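Local coordinates for protein PA1221 (Pseudomonas aeruginosa, PDB 4DG8) that belongs to the ANL superfamily of AMP-binding enzymes, also carries a phosphopantetheine attachment domain, and holds adenosine monophosphate in a pocket, at residues P311-T316 and Q372-D377; I166-F171 and A217-I222. All blocks are in the same frame, centred on the assembly; numbering follows the deposited sequence.

Contact 1. Residues P311-T316 and Q372-D377. With AMP (adenosine monophosphate), chain B.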
ATOM      1  N   PRO A 311       3.817  -4.529   6.990  1.00 24.22           N
ATOM      2  CA  PRO A 311       4.609  -3.775   6.016  1.00 23.36           C
ATOM      3  C   PRO A 311       4.454  -4.330   4.602  1.00 22.25           C
ATOM      4  O   PRO A 311       3.923  -5.423   4.407  1.00 24.74           O
ATOM      5  CB  PRO A 311       6.042  -3.964   6.529  1.00 20.44           C
ATOM      6  CG  PRO A 311       6.016  -5.355   7.158  1.00 23.57           C
ATOM      7  CD  PRO A 311       4.605  -5.569   7.679  1.00 27.92           C
ATOM      8  N   THR A 312       5.002  -3.617   3.629  1.00 23.43           N
ATOM      9  CA  THR A 312       4.851  -3.984   2.220  1.00 25.00           C
ATOM     10  C   THR A 312       5.602  -5.286   1.884  1.00 20.67           C
ATOM     11  O   THR A 312       5.153  -6.078   1.049  1.00 22.55           O
ATOM     12  CB  THR A 312       5.316  -2.808   1.316  1.00 28.63           C
ATOM     13  OG1 THR A 312       4.532  -1.640   1.612  1.00 25.47           O
ATOM     14  CG2 THR A 312       5.204  -3.152  -0.179  1.00 14.90           C
ATOM     15  N   GLU A 313       6.739  -5.501   2.548  1.00 18.40           N
ATOM     16  CA  GLU A 313       7.543  -6.717   2.405  1.00 18.18           C
ATOM     17  C   GLU A 313       6.779  -8.008   2.750  1.00 22.03           C
ATOM     18  O   GLU A 313       7.225  -9.125   2.421  1.00 21.58           O
ATOM     19  CB  GLU A 313       8.791  -6.624   3.306  1.00 22.27           C
ATOM     20  CG  GLU A 313       9.837  -5.590   2.882  1.00 21.95           C
ATOM     21  CD  GLU A 313       9.493  -4.154   3.315  1.00 31.44           C
ATOM     22  OE1 GLU A 313       8.344  -3.889   3.765  1.00 27.45           O
ATOM     23  OE2 GLU A 313      10.399  -3.294   3.210  1.00 21.38           O
ATOM     24  N   ASN A 314       5.718  -7.866   3.536  1.00 20.60           N
ATOM     25  CA  ASN A 314       4.784  -8.959   3.838  1.00 20.67           C
ATOM     26  C   ASN A 314       3.429  -8.855   3.128  1.00 24.34           C
ATOM     27  O   ASN A 314       2.421  -9.365   3.621  1.00 18.87           O
ATOM     28  CB  ASN A 314       4.723  -9.331   5.325  1.00 17.91           C
ATOM     29  CG  ASN A 314       4.107 -10.728   5.574  1.00 26.02           C
ATOM     30  OD1 ASN A 314       4.271 -11.664   4.781  1.00 25.67           O
ATOM     31  ND2 ASN A 314       3.387 -10.858   6.686  1.00 19.94           N
ATOM     32  N   THR A 315       3.385  -8.043   2.077  1.00 21.68           N
ATOM     33  CA  THR A 315       2.205  -7.962   1.213  1.00 24.67           C
ATOM     34  C   THR A 315       0.933  -7.465   1.916  1.00 24.92           C
ATOM     35  O   THR A 315       0.074  -8.277   2.279  1.00 21.83           O
ATOM     36  CB  THR A 315       1.926  -9.299   0.461  1.00 18.88           C
ATOM     37  OG1 THR A 315       3.155  -9.819  -0.074  1.00 23.23           O
ATOM     38  CG2 THR A 315       0.901  -9.082  -0.702  1.00 12.28           C
ATOM     39  N   THR A 316       0.813  -6.141   2.098  1.00 22.62           N
ATOM     40  CA  THR A 316      -0.403  -5.583   2.710  1.00 20.01           C
ATOM     41  C   THR A 316      -0.552  -5.803   4.218  1.00 22.69           C
ATOM     42  O   THR A 316      -0.289  -4.875   4.993  1.00 23.69           O
ATOM     43  CB  THR A 316      -1.667  -5.960   1.927  1.00 22.67           C
ATOM     44  OG1 THR A 316      -1.446  -5.695   0.535  1.00 19.85           O
ATOM     45  CG2 THR A 316      -2.867  -5.138   2.414  1.00 24.36           C
ATOM     46  N   GLN A 372       9.378 -11.606  -2.550  1.00 16.85           N
ATOM     47  CA  GLN A 372      10.571 -12.266  -3.062  1.00 24.67           C
ATOM     48  C   GLN A 372      11.802 -11.537  -2.528  1.00 31.71           C
ATOM     49  O   GLN A 372      12.826 -12.163  -2.211  1.00 27.93           O
ATOM     50  CB  GLN A 372      10.555 -12.270  -4.590  1.00 22.80           C
ATOM     51  CG  GLN A 372      11.810 -12.854  -5.225  1.00 29.59           C
ATOM     52  CD  GLN A 372      11.925 -12.521  -6.700  1.00 39.15           C
ATOM     53  OE1 GLN A 372      12.244 -11.386  -7.073  1.00 37.42           O
ATOM     54  NE2 GLN A 372      11.666 -13.512  -7.552  1.00 36.73           N
ATOM     55  N   GLY A 373      11.702 -10.210  -2.416  1.00 29.08           N
ATOM     56  CA  GLY A 373      12.793  -9.420  -1.867  1.00 30.48           C
ATOM     57  C   GLY A 373      12.839  -8.029  -2.466  1.00 28.68           C
ATOM     58  O   GLY A 373      11.864  -7.582  -3.072  1.00 21.96           O
ATOM     59  N   TYR A 374      13.966  -7.343  -2.315  1.00 26.86           N
ATOM     60  CA  TYR A 374      14.100  -6.030  -2.932  1.00 25.98           C
ATOM     61  C   TYR A 374      14.690  -6.264  -4.291  1.00 27.36           C
ATOM     62  O   TYR A 374      15.851  -6.638  -4.414  1.00 26.02           O
ATOM     63  CB  TYR A 374      15.005  -5.123  -2.111  1.00 29.58           C
ATOM     64  CG  TYR A 374      14.463  -4.890  -0.732  1.00 29.31           C
ATOM     65  CD1 TYR A 374      13.323  -4.106  -0.536  1.00 25.42           C
ATOM     66  CD2 TYR A 374      15.069  -5.463   0.372  1.00 24.62           C
ATOM     67  CE1 TYR A 374      12.804  -3.905   0.729  1.00 20.27           C
ATOM     68  CE2 TYR A 374      14.560  -5.261   1.645  1.00 27.10           C
ATOM     69  CZ  TYR A 374      13.428  -4.485   1.814  1.00 22.85           C
ATOM     70  OH  TYR A 374      12.929  -4.283   3.078  1.00 26.45           O
ATOM     71  N   ARG A 375      13.876  -6.033  -5.311  1.00 25.96           N
ATOM     72  CA  ARG A 375      14.209  -6.446  -6.663  1.00 25.20           C
ATOM     73  C   ARG A 375      15.527  -5.813  -7.088  1.00 22.99           C
ATOM     74  O   ARG A 375      16.327  -6.413  -7.813  1.00 30.27           O
ATOM     75  CB  ARG A 375      13.076  -6.042  -7.612  1.00 26.97           C
ATOM     76  CG  ARG A 375      13.209  -6.595  -9.015  1.00 30.08           C
ATOM     77  CD  ARG A 375      12.869  -8.095  -9.073  1.00 31.90           C
ATOM     78  NE  ARG A 375      12.828  -8.492 -10.471  1.00 24.00           N
ATOM     79  CZ  ARG A 375      12.649  -9.728 -10.927  1.00 34.33           C
ATOM     80  NH1 ARG A 375      12.468 -10.749 -10.089  1.00 30.47           N
ATOM     81  NH2 ARG A 375      12.633  -9.930 -12.241  1.00 29.30           N
ATOM     82  N   ASN A 376      15.744  -4.592  -6.614  1.00 23.15           N
ATOM     83  CA  ASN A 376      16.935  -3.823  -6.940  1.00 26.55           C
ATOM     84  C   ASN A 376      18.058  -3.774  -5.889  1.00 34.08           C
ATOM     85  O   ASN A 376      19.031  -3.031  -6.076  1.00 29.60           O
ATOM     86  CB  ASN A 376      16.538  -2.403  -7.351  1.00 27.64           C
ATOM     87  CG  ASN A 376      16.036  -1.589  -6.191  1.00 29.64           C
ATOM     88  OD1 ASN A 376      15.537  -2.142  -5.204  1.00 26.32           O
ATOM     89  ND2 ASN A 376      16.189  -0.262  -6.282  1.00 23.92           N
ATOM     90  N   ASP A 377      17.905  -4.469  -4.762  1.00 29.84           N
ATOM     91  CA  ASP A 377      18.999  -4.505  -3.775  1.00 30.22           C
ATOM     92  C   ASP A 377      19.197  -5.914  -3.201  1.00 29.31           C
ATOM     93  O   ASP A 377      18.497  -6.312  -2.258  1.00 28.96           O
ATOM     94  CB  ASP A 377      18.636  -3.541  -2.639  1.00 33.44           C
ATOM     95  CG  ASP A 377      19.816  -3.196  -1.732  1.00 34.86           C
ATOM     96  OD1 ASP A 377      20.765  -3.998  -1.610  1.00 33.94           O
ATOM     97  OD2 ASP A 377      19.771  -2.099  -1.132  1.00 29.01           O
TER
HETATM   98  P   AMP B 701       3.631   0.262   4.452  1.00 26.02           P
HETATM   99  O1P AMP B 701       3.781   1.490   3.580  1.00 21.91           O
HETATM  100  O2P AMP B 701       2.309  -0.494   4.423  1.00 21.46           O
HETATM  101  O3P AMP B 701       4.780  -0.663   4.097  1.00 18.74           O
HETATM  102  O5' AMP B 701       3.990   0.631   5.956  1.00 23.28           O
HETATM  103  C5' AMP B 701       4.170  -0.386   6.922  1.00 19.44           C
HETATM  104  C4' AMP B 701       4.442   0.186   8.286  1.00 26.58           C
HETATM  105  O4' AMP B 701       3.363   1.075   8.678  1.00 25.16           O
HETATM  106  C3' AMP B 701       4.525  -0.822   9.417  1.00 27.62           C
HETATM  107  O3' AMP B 701       5.790  -1.470   9.485  1.00 25.55           O
HETATM  108  C2' AMP B 701       4.195   0.022  10.640  1.00 26.56           C
HETATM  109  O2' AMP B 701       5.329   0.785  11.036  1.00 24.71           O
HETATM  110  C1' AMP B 701       3.141   0.978  10.074  1.00 22.01           C
HETATM  111  N9  AMP B 701       1.763   0.480  10.296  1.00 25.49           N
HETATM  112  C8  AMP B 701       1.000  -0.121   9.352  1.00 23.02           C
HETATM  113  N7  AMP B 701      -0.215  -0.472   9.841  1.00 22.04           N
HETATM  114  C5  AMP B 701      -0.256  -0.109  11.132  1.00 26.91           C
HETATM  115  C6  AMP B 701      -1.252  -0.192  12.235  1.00 23.79           C
HETATM  116  N6  AMP B 701      -2.460  -0.751  12.043  1.00 20.51           N
HETATM  117  N1  AMP B 701      -0.909   0.317  13.444  1.00 28.59           N
HETATM  118  C2  AMP B 701       0.303   0.880  13.633  1.00 23.97           C
HETATM  119  N3  AMP B 701       1.249   0.989  12.678  1.00 22.74           N
HETATM  120  C4  AMP B 701       1.045   0.526  11.425  1.00 23.44           C
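Glu313 accepts a hydrogen bond from the phenol of Tyr374, with Tyr374 OH 2.7 Å from Glu313 OE2. This oxygen sits at the edge of the Tyr374 ring, while the carboxylate plane is turned 84° from that of the ring. The phenol comes to OE2 from the anti side, out of the carboxylate plane by 19°. Chi1 of Glu313 sets CG beside the backbone N and near the phenol, CG being 3.4 Å from Tyr374 OH; the bend at chi2 (81°) then turns the carboxylate so that OE2 comes to the hydroxyl. OE1 is engaged separately, in a salt bridge to Arg428, and Ile182 and Tyr398 pack against the buried pair. The two residues belong to family core motifs: Glu313 ends the GYGPTE signature of motif A5, and Tyr374 lies in the GY of motif A6. Within the first of these, Thr312 OG1 donates to O3P of adenosine monophosphate (2.7 Å), and Thr312 N adds a weak bond to the same oxygen. The solvent side of residues 372-377 is exposed instead, held by a link within that segment: Arg375 NH1 reaches along its guanidinium plane to a lone pair of Gln372 OE1, 3.1 Å away.

Contact 2. Residues I166-F171 and A217-I222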
ATOM      1  N   ILE A 166       6.245 -13.249  -9.616  1.00 23.47           N
ATOM      2  CA  ILE A 166       6.055 -11.865  -9.180  1.00 25.56           C
ATOM      3  C   ILE A 166       4.771 -11.335  -9.810  1.00 21.84           C
ATOM      4  O   ILE A 166       4.571 -11.479 -11.021  1.00 19.66           O
ATOM      5  CB  ILE A 166       7.236 -10.949  -9.625  1.00 34.13           C
ATOM      6  CG1 ILE A 166       8.581 -11.564  -9.228  1.00 31.49           C
ATOM      7  CG2 ILE A 166       7.064  -9.504  -9.075  1.00 13.67           C
ATOM      8  CD1 ILE A 166       8.714 -11.833  -7.740  1.00 37.54           C
ATOM      9  N   ALA A 167       3.863 -10.832  -8.975  1.00 22.53           N
ATOM     10  CA  ALA A 167       2.697 -10.062  -9.421  1.00 23.17           C
ATOM     11  C   ALA A 167       2.941  -8.548  -9.607  1.00 21.37           C
ATOM     12  O   ALA A 167       2.428  -7.906 -10.538  1.00 18.97           O
ATOM     13  CB  ALA A 167       1.507 -10.311  -8.489  1.00 15.17           C
ATOM     14  N   TYR A 168       3.678  -7.950  -8.690  1.00 18.72           N
ATOM     15  CA  TYR A 168       3.891  -6.507  -8.797  1.00 22.20           C
ATOM     16  C   TYR A 168       5.099  -6.019  -8.031  1.00 21.13           C
ATOM     17  O   TYR A 168       5.647  -6.730  -7.181  1.00 17.56           O
ATOM     18  CB  TYR A 168       2.626  -5.708  -8.403  1.00 19.19           C
ATOM     19  CG  TYR A 168       2.194  -5.823  -6.959  1.00 17.64           C
ATOM     20  CD1 TYR A 168       2.842  -5.114  -5.951  1.00 17.89           C
ATOM     21  CD2 TYR A 168       1.099  -6.603  -6.606  1.00 17.91           C
ATOM     22  CE1 TYR A 168       2.436  -5.218  -4.626  1.00 20.64           C
ATOM     23  CE2 TYR A 168       0.681  -6.706  -5.285  1.00 21.28           C
ATOM     24  CZ  TYR A 168       1.346  -6.017  -4.299  1.00 26.93           C
ATOM     25  OH  TYR A 168       0.906  -6.127  -2.987  1.00 21.93           O
ATOM     26  N   ILE A 169       5.504  -4.797  -8.339  1.00 23.78           N
ATOM     27  CA  ILE A 169       6.531  -4.120  -7.573  1.00 24.20           C
ATOM     28  C   ILE A 169       5.992  -2.835  -6.935  1.00 27.39           C
ATOM     29  O   ILE A 169       5.311  -2.052  -7.588  1.00 28.83           O
ATOM     30  CB  ILE A 169       7.758  -3.787  -8.445  1.00 28.97           C
ATOM     31  CG1 ILE A 169       8.431  -5.081  -8.886  1.00 26.67           C
ATOM     32  CG2 ILE A 169       8.736  -2.851  -7.677  1.00 16.88           C
ATOM     33  CD1 ILE A 169       9.557  -4.906  -9.864  1.00 29.99           C
ATOM     34  N   ASN A 170       6.292  -2.630  -5.655  1.00 27.74           N
ATOM     35  CA  ASN A 170       6.015  -1.355  -4.992  1.00 22.90           C
ATOM     36  C   ASN A 170       7.315  -0.780  -4.482  1.00 22.55           C
ATOM     37  O   ASN A 170       8.085  -1.472  -3.807  1.00 20.23           O
ATOM     38  CB  ASN A 170       5.055  -1.514  -3.812  1.00 21.00           C
ATOM     39  CG  ASN A 170       3.602  -1.694  -4.254  1.00 37.98           C
ATOM     40  OD1 ASN A 170       3.315  -1.963  -5.431  1.00 39.38           O
ATOM     41  ND2 ASN A 170       2.678  -1.559  -3.305  1.00 34.17           N
ATOM     42  N   PHE A 171       7.574   0.485  -4.777  1.00 22.73           N
ATOM     43  CA  PHE A 171       8.833   1.077  -4.329  1.00 25.81           C
ATOM     44  C   PHE A 171       8.668   1.584  -2.895  1.00 38.86           C
ATOM     45  O   PHE A 171       7.616   2.133  -2.535  1.00 28.72           O
ATOM     46  CB  PHE A 171       9.264   2.211  -5.253  1.00 23.44           C
ATOM     47  CG  PHE A 171      10.094   1.759  -6.429  1.00 31.00           C
ATOM     48  CD1 PHE A 171      11.437   1.464  -6.271  1.00 33.28           C
ATOM     49  CD2 PHE A 171       9.532   1.633  -7.691  1.00 23.44           C
ATOM     50  CE1 PHE A 171      12.210   1.048  -7.356  1.00 34.74           C
ATOM     51  CE2 PHE A 171      10.303   1.224  -8.783  1.00 24.76           C
ATOM     52  CZ  PHE A 171      11.634   0.927  -8.612  1.00 27.83           C
ATOM     53  N   ALA A 217      -2.282  -1.124  -0.202  1.00 17.59           N
ATOM     54  CA  ALA A 217      -3.684  -1.141   0.217  1.00 23.00           C
ATOM     55  C   ALA A 217      -4.557  -1.467  -1.002  1.00 19.58           C
ATOM     56  O   ALA A 217      -5.597  -2.144  -0.904  1.00 21.23           O
ATOM     57  CB  ALA A 217      -4.102   0.216   0.844  1.00 23.90           C
ATOM     58  N   ALA A 218      -4.109  -0.978  -2.152  1.00 22.13           N
ATOM     59  CA  ALA A 218      -4.766  -1.255  -3.420  1.00 20.42           C
ATOM     60  C   ALA A 218      -4.924  -2.746  -3.661  1.00 25.91           C
ATOM     61  O   ALA A 218      -5.938  -3.188  -4.200  1.00 24.23           O
ATOM     62  CB  ALA A 218      -4.006  -0.603  -4.589  1.00 18.47           C
ATOM     63  N   THR A 219      -3.918  -3.522  -3.273  1.00 24.80           N
ATOM     64  CA  THR A 219      -3.985  -4.968  -3.462  1.00 21.26           C
ATOM     65  C   THR A 219      -5.245  -5.540  -2.825  1.00 21.83           C
ATOM     66  O   THR A 219      -5.924  -6.418  -3.396  1.00 21.33           O
ATOM     67  CB  THR A 219      -2.769  -5.658  -2.836  1.00 18.78           C
ATOM     68  OG1 THR A 219      -1.576  -5.059  -3.359  1.00 22.94           O
ATOM     69  CG2 THR A 219      -2.784  -7.149  -3.150  1.00 18.40           C
ATOM     70  N   LEU A 220      -5.554  -5.050  -1.628  1.00 20.85           N
ATOM     71  CA  LEU A 220      -6.773  -5.485  -0.952  1.00 23.10           C
ATOM     72  C   LEU A 220      -8.022  -4.944  -1.664  1.00 15.33           C
ATOM     73  O   LEU A 220      -8.996  -5.677  -1.889  1.00 23.95           O
ATOM     74  CB  LEU A 220      -6.773  -5.015   0.503  1.00 20.79           C
ATOM     75  CG  LEU A 220      -8.082  -5.272   1.247  1.00 19.97           C
ATOM     76  CD1 LEU A 220      -8.340  -6.782   1.346  1.00 23.94           C
ATOM     77  CD2 LEU A 220      -8.017  -4.630   2.620  1.00 21.38           C
ATOM     78  N   GLU A 221      -8.013  -3.652  -1.978  1.00 20.78           N
ATOM     79  CA  GLU A 221      -9.218  -3.058  -2.573  1.00 28.76           C
ATOM     80  C   GLU A 221      -9.637  -3.735  -3.883  1.00 29.35           C
ATOM     81  O   GLU A 221     -10.818  -3.976  -4.131  1.00 22.86           O
ATOM     82  CB  GLU A 221      -9.024  -1.564  -2.790  1.00 17.92           C
ATOM     83  CG  GLU A 221      -8.859  -0.799  -1.479  1.00 20.11           C
ATOM     84  CD  GLU A 221      -8.451   0.638  -1.690  1.00 24.70           C
ATOM     85  OE1 GLU A 221      -8.442   1.106  -2.854  1.00 21.07           O
ATOM     86  OE2 GLU A 221      -8.144   1.296  -0.679  1.00 25.68           O
ATOM     87  N   ILE A 222      -8.654  -4.031  -4.715  1.00 19.34           N
ATOM     88  CA  ILE A 222      -8.906  -4.603  -6.024  1.00 20.98           C
ATOM     89  C   ILE A 222      -9.096  -6.105  -5.950  1.00 22.68           C
ATOM     90  O   ILE A 222     -10.170  -6.626  -6.283  1.00 17.93           O
ATOM     91  CB  ILE A 222      -7.787  -4.228  -7.000  1.00 19.32           C
ATOM     92  CG1 ILE A 222      -7.781  -2.703  -7.174  1.00 15.35           C
ATOM     93  CG2 ILE A 222      -7.966  -4.961  -8.347  1.00 18.97           C
ATOM     94  CD1 ILE A 222      -6.475  -2.126  -7.776  1.00 14.29           C
TER
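Tyr168 and Thr219 carry this contact by themselves, reaching from strand to helix where Tyr168 CA and Thr219 CA are 9.6 Å apart. The polar part is a meeting of hydroxyls, Tyr168 OH and Thr219 OG1 standing 2.7 Å from each other. The threonine oxygen also has the backbone carbonyl of Asp216 as a weak hydrogen-bond partner, and this buried hydroxyl therefore lies close to two oxygens, one from a side chain and one from the main chain.

Van der Waals contacts of the threonine carbons add to the pair. Thr219 CG2, anti to the backbone N because chi1 is -54°, comes to 4.1 Å from Tyr168 CE2 of the ring, and Thr219 CB is 3.7 Å from Tyr168 OH. Tyr168 sends its ring out with CG between the backbone N and the carbonyl carbon (chi1 65°). On the way the ring meets that of Tyr104, on the neighbouring strand, and Ile189 of helix 186-193 touches both Tyr168 and Thr219.

Backbone bonds hold the two elements. At the root of the tyrosine is a classic beta bulge, in which two successive residues, Ala167 and Tyr168, pair with Cys184 of strand 180-185, while Ile222 N bonds to Ala218 O at 2.9 Å in the helix.

Strand 166-172 leads into the serine-, threonine- and glycine-rich loop of motif A3, and helix 217-226 follows Asp216 of motif A4. Packing of a central strand against a flanking helix is part of the layered alpha/beta architecture of the large N-terminal part of ANL enzymes.

Overall arrangement
The two contacts, with centres about 11 Å apart, illustrate how one sheet can be tied to different surroundings. Strand 166-172 of contact 2 and strand 373-374 of contact 1 belong to the same sheet, separated by strand 180-185. Both touching pairs are buried, but contact 1 has an exposed flank and contact 2 lies closer to the centre of the chain. Their chemistry differs as well: a carboxylate, probably charged given its salt bridge, receives a phenol beside the nucleotide pocket in contact 1, whereas contact 2 brings two hydroxyls together between strand and helix. They also pack directly on each other, Thr315 CG2 lying 3.7 Å from Tyr168 OH.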